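Local coordinates for protein PES4 (Saccharomyces cerevisiae, PDB 6EXX), which probably binds RNA, including poly(A), poly(U) and mRNA 3'-untranslated regions, this chain being its fourth RNA recognition motif domain, at residues K1-A12 against T44-F54. Numbering follows the deposited sequence.
Sequences KISTLFLENLSA and TYSGFIKFRNF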
# COMPACT_ATOMS: atom_id res chain seq x y z
N LYS A 1 9.17 -15.89 2.84
CA LYS A 1 9.56 -15.02 3.95
C LYS A 1 8.67 -13.78 3.97
O LYS A 1 8.56 -13.08 2.96
CB LYS A 1 11.02 -14.61 3.80
CG LYS A 1 11.58 -13.82 4.97
CD LYS A 1 13.10 -13.77 4.90
CE LYS A 1 13.61 -12.35 4.76
NZ LYS A 1 13.36 -11.53 5.98
N ILE A 2 8.04 -13.52 5.11
CA ILE A 2 7.13 -12.39 5.25
C ILE A 2 7.78 -11.12 4.74
O ILE A 2 8.94 -10.83 5.04
CB ILE A 2 6.70 -12.23 6.72
CG1 ILE A 2 5.85 -13.43 7.13
CG2 ILE A 2 5.90 -10.94 6.93
CD1 ILE A 2 5.67 -13.58 8.62
N SER A 3 7.01 -10.36 3.95
CA SER A 3 7.50 -9.14 3.35
C SER A 3 6.45 -8.08 3.59
O SER A 3 5.29 -8.26 3.24
CB SER A 3 7.70 -9.35 1.85
OG SER A 3 8.32 -8.23 1.26
N THR A 4 6.86 -6.98 4.21
CA THR A 4 5.94 -5.89 4.51
C THR A 4 6.30 -4.66 3.72
O THR A 4 7.44 -4.22 3.72
CB THR A 4 5.94 -5.58 6.01
OG1 THR A 4 5.62 -6.78 6.72
CG2 THR A 4 4.92 -4.53 6.34
N LEU A 5 5.29 -4.11 3.06
CA LEU A 5 5.41 -2.89 2.29
C LEU A 5 4.78 -1.77 3.09
O LEU A 5 3.57 -1.77 3.31
CB LEU A 5 4.66 -3.06 0.98
CG LEU A 5 4.63 -1.86 0.04
CD1 LEU A 5 6.04 -1.43 -0.31
CD2 LEU A 5 3.84 -2.19 -1.22
N PHE A 6 5.59 -0.82 3.53
CA PHE A 6 5.08 0.36 4.22
C PHE A 6 4.73 1.43 3.20
O PHE A 6 5.41 1.62 2.19
CB PHE A 6 6.10 0.87 5.25
CG PHE A 6 6.17 0.01 6.47
CD1 PHE A 6 6.95 -1.12 6.49
CD2 PHE A 6 5.41 0.31 7.58
CE1 PHE A 6 7.01 -1.93 7.62
CE2 PHE A 6 5.46 -0.48 8.71
CZ PHE A 6 6.26 -1.61 8.72
N LEU A 7 3.61 2.09 3.47
CA LEU A 7 3.00 3.04 2.56
C LEU A 7 2.74 4.35 3.28
O LEU A 7 2.30 4.35 4.43
CB LEU A 7 1.66 2.50 2.06
CG LEU A 7 1.71 1.19 1.27
CD1 LEU A 7 0.31 0.72 0.95
CD2 LEU A 7 2.54 1.34 0.01
N GLU A 8 2.97 5.46 2.60
CA GLU A 8 2.59 6.76 3.12
C GLU A 8 2.27 7.70 1.96
O GLU A 8 2.39 7.35 0.79
CB GLU A 8 3.68 7.32 4.03
CG GLU A 8 4.94 7.69 3.30
CD GLU A 8 5.98 8.32 4.20
OE1 GLU A 8 6.13 7.87 5.35
OE2 GLU A 8 6.65 9.26 3.74
N ASN A 9 1.85 8.91 2.31
CA ASN A 9 1.40 9.88 1.32
C ASN A 9 0.22 9.31 0.53
O ASN A 9 0.09 9.58 -0.67
CB ASN A 9 2.54 10.31 0.40
CG ASN A 9 2.39 11.74 -0.08
OD1 ASN A 9 2.02 12.63 0.70
ND2 ASN A 9 2.68 11.99 -1.35
N LEU A 10 -0.64 8.56 1.21
CA LEU A 10 -1.83 8.00 0.59
C LEU A 10 -2.98 9.00 0.64
O LEU A 10 -3.43 9.43 1.70
CB LEU A 10 -2.28 6.73 1.30
CG LEU A 10 -1.24 5.62 1.43
CD1 LEU A 10 -1.85 4.42 2.10
CD2 LEU A 10 -0.63 5.27 0.07
N SER A 11 -3.48 9.37 -0.53
CA SER A 11 -4.68 10.18 -0.62
C SER A 11 -5.86 9.41 -0.05
O SER A 11 -5.85 8.20 0.13
CB SER A 11 -4.94 10.52 -2.08
OG SER A 11 -5.21 9.33 -2.79
N ALA A 12 -6.93 10.15 0.23
CA ALA A 12 -8.17 9.54 0.70
C ALA A 12 -8.68 8.44 -0.23
O ALA A 12 -9.22 7.44 0.25
CB ALA A 12 -9.24 10.61 0.88
N THR A 44 -2.77 13.18 4.38
CA THR A 44 -2.62 11.87 3.76
C THR A 44 -2.51 10.80 4.82
O THR A 44 -2.22 11.07 5.99
CB THR A 44 -1.37 11.78 2.86
OG1 THR A 44 -0.19 12.01 3.63
CG2 THR A 44 -1.43 12.78 1.70
N TYR A 45 -2.74 9.56 4.38
CA TYR A 45 -2.75 8.40 5.24
C TYR A 45 -1.48 7.57 5.08
O TYR A 45 -0.72 7.73 4.13
CB TYR A 45 -3.97 7.53 4.93
CG TYR A 45 -5.30 8.15 5.29
CD1 TYR A 45 -5.96 9.02 4.44
CD2 TYR A 45 -5.90 7.84 6.49
CE1 TYR A 45 -7.19 9.58 4.79
CE2 TYR A 45 -7.11 8.38 6.85
CZ TYR A 45 -7.76 9.25 6.00
OH TYR A 45 -8.97 9.77 6.38
N SER A 46 -1.30 6.66 6.03
CA SER A 46 -0.16 5.76 6.01
C SER A 46 -0.54 4.43 6.63
O SER A 46 -1.52 4.32 7.36
CB SER A 46 1.01 6.37 6.75
OG SER A 46 0.66 6.66 8.09
N GLY A 47 0.25 3.41 6.33
CA GLY A 47 0.03 2.09 6.86
C GLY A 47 0.95 1.11 6.19
O GLY A 47 2.07 1.45 5.82
N PHE A 48 0.47 -0.12 6.03
CA PHE A 48 1.30 -1.14 5.43
C PHE A 48 0.46 -2.27 4.88
O PHE A 48 -0.72 -2.42 5.22
CB PHE A 48 2.31 -1.70 6.44
CG PHE A 48 1.67 -2.36 7.63
CD1 PHE A 48 1.30 -3.70 7.59
CD2 PHE A 48 1.43 -1.65 8.79
CE1 PHE A 48 0.71 -4.31 8.68
CE2 PHE A 48 0.84 -2.25 9.89
CZ PHE A 48 0.48 -3.58 9.83
N ILE A 49 1.08 -3.06 4.01
CA ILE A 49 0.53 -4.33 3.60
C ILE A 49 1.57 -5.39 3.93
O ILE A 49 2.73 -5.29 3.50
CB ILE A 49 0.18 -4.40 2.10
CG1 ILE A 49 -0.73 -3.23 1.69
CG2 ILE A 49 -0.46 -5.75 1.80
CD1 ILE A 49 -0.92 -3.12 0.18
N LYS A 50 1.16 -6.39 4.70
CA LYS A 50 2.04 -7.49 5.08
C LYS A 50 1.72 -8.66 4.17
O LYS A 50 0.60 -9.16 4.18
CB LYS A 50 1.83 -7.90 6.53
CG LYS A 50 2.83 -8.95 7.00
CD LYS A 50 2.43 -9.64 8.30
CE LYS A 50 2.21 -8.68 9.44
NZ LYS A 50 1.86 -9.45 10.66
N PHE A 51 2.71 -9.06 3.38
CA PHE A 51 2.57 -10.15 2.42
C PHE A 51 3.20 -11.44 2.92
O PHE A 51 4.10 -11.43 3.77
CB PHE A 51 3.22 -9.76 1.09
CG PHE A 51 2.59 -8.58 0.42
CD1 PHE A 51 1.48 -8.75 -0.39
CD2 PHE A 51 3.11 -7.31 0.58
CE1 PHE A 51 0.91 -7.67 -1.02
CE2 PHE A 51 2.53 -6.24 -0.05
CZ PHE A 51 1.43 -6.42 -0.85
N ARG A 52 2.74 -12.55 2.37
CA ARG A 52 3.25 -13.87 2.72
C ARG A 52 4.67 -14.11 2.24
O ARG A 52 5.39 -14.92 2.82
CB ARG A 52 2.34 -14.94 2.15
CG ARG A 52 0.92 -14.87 2.66
CD ARG A 52 -0.03 -15.68 1.79
NE ARG A 52 -1.40 -15.57 2.27
CZ ARG A 52 -1.94 -16.34 3.21
NH1 ARG A 52 -1.22 -17.29 3.79
NH2 ARG A 52 -3.20 -16.15 3.57
N ASN A 53 5.07 -13.42 1.18
CA ASN A 53 6.39 -13.62 0.60
C ASN A 53 6.77 -12.42 -0.26
O ASN A 53 5.94 -11.54 -0.53
CB ASN A 53 6.46 -14.92 -0.20
CG ASN A 53 5.35 -15.04 -1.21
OD1 ASN A 53 5.20 -14.18 -2.08
ND2 ASN A 53 4.56 -16.10 -1.10
N PHE A 54 8.02 -12.39 -0.68
CA PHE A 54 8.54 -11.26 -1.43
C PHE A 54 7.96 -11.22 -2.84
O PHE A 54 7.83 -10.16 -3.42
CB PHE A 54 10.07 -11.33 -1.48
CG PHE A 54 10.71 -10.07 -1.99
CD1 PHE A 54 10.58 -8.88 -1.30
CD2 PHE A 54 11.44 -10.09 -3.16
CE1 PHE A 54 11.17 -7.72 -1.77
CE2 PHE A 54 12.05 -8.94 -3.63
CZ PHE A 54 11.91 -7.75 -2.94
O HOH W 1 9.84 -14.53 0.10
O HOH W 2 1.42 10.26 4.89
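Phe6 and Phe48 sit side by side on the sheet where strands 3-8 and 44-51 run antiparallel, their axes 4.5 Å apart at 165°. These are the two central strands of the RNA recognition motif; aromatics matching Phe6 in RNP2 and Phe48 in RNP1 stack on bases in relatives, a role consistent with this pair. Phe48 CB rests over one face of the Phe6 ring, 4.2 Å from its centroid, a CH-pi contact; the ring planes meet obliquely at 48°. Their non-hydrogen-bonded pairing holds CB there; chi1 62°, with CG between backbone N and carbonyl carbon, only directs the Phe48 ring, which leads away from strand 3-8. Beside it Thr4 sets CG2 into the angle at the root of Phe48, 3.9 Å from Phe48 CB, and turns OG1 to the Lys50 chain, 3.5 Å from Lys50 CG. A glycine in place of Thr4 would probably open a gap beside the root of Phe48 and take from Lys50 CG one of its neighbours, leaving Ile2 CG2 against it. On the reverse face, turned to helix 54-64, the edge of Phe51 meets Leu5, CE2 to CB 4.0 Å, and Leu7 CD1 crosses obliquely to Ile49 CD1. Gly47, with no side chain, adds no bump opposite Leu7. Paired backbone hydrogen bonds fix this register until a G1 bulge, where Asn9 and Leu10 both face Tyr45. At the bulge itself Tyr45 N hydrogen-bonds to Leu10 O at 2.8 Å, and Leu10 O also meets the Tyr45 ring at its edge, 3.8 Å from Tyr45 CD1.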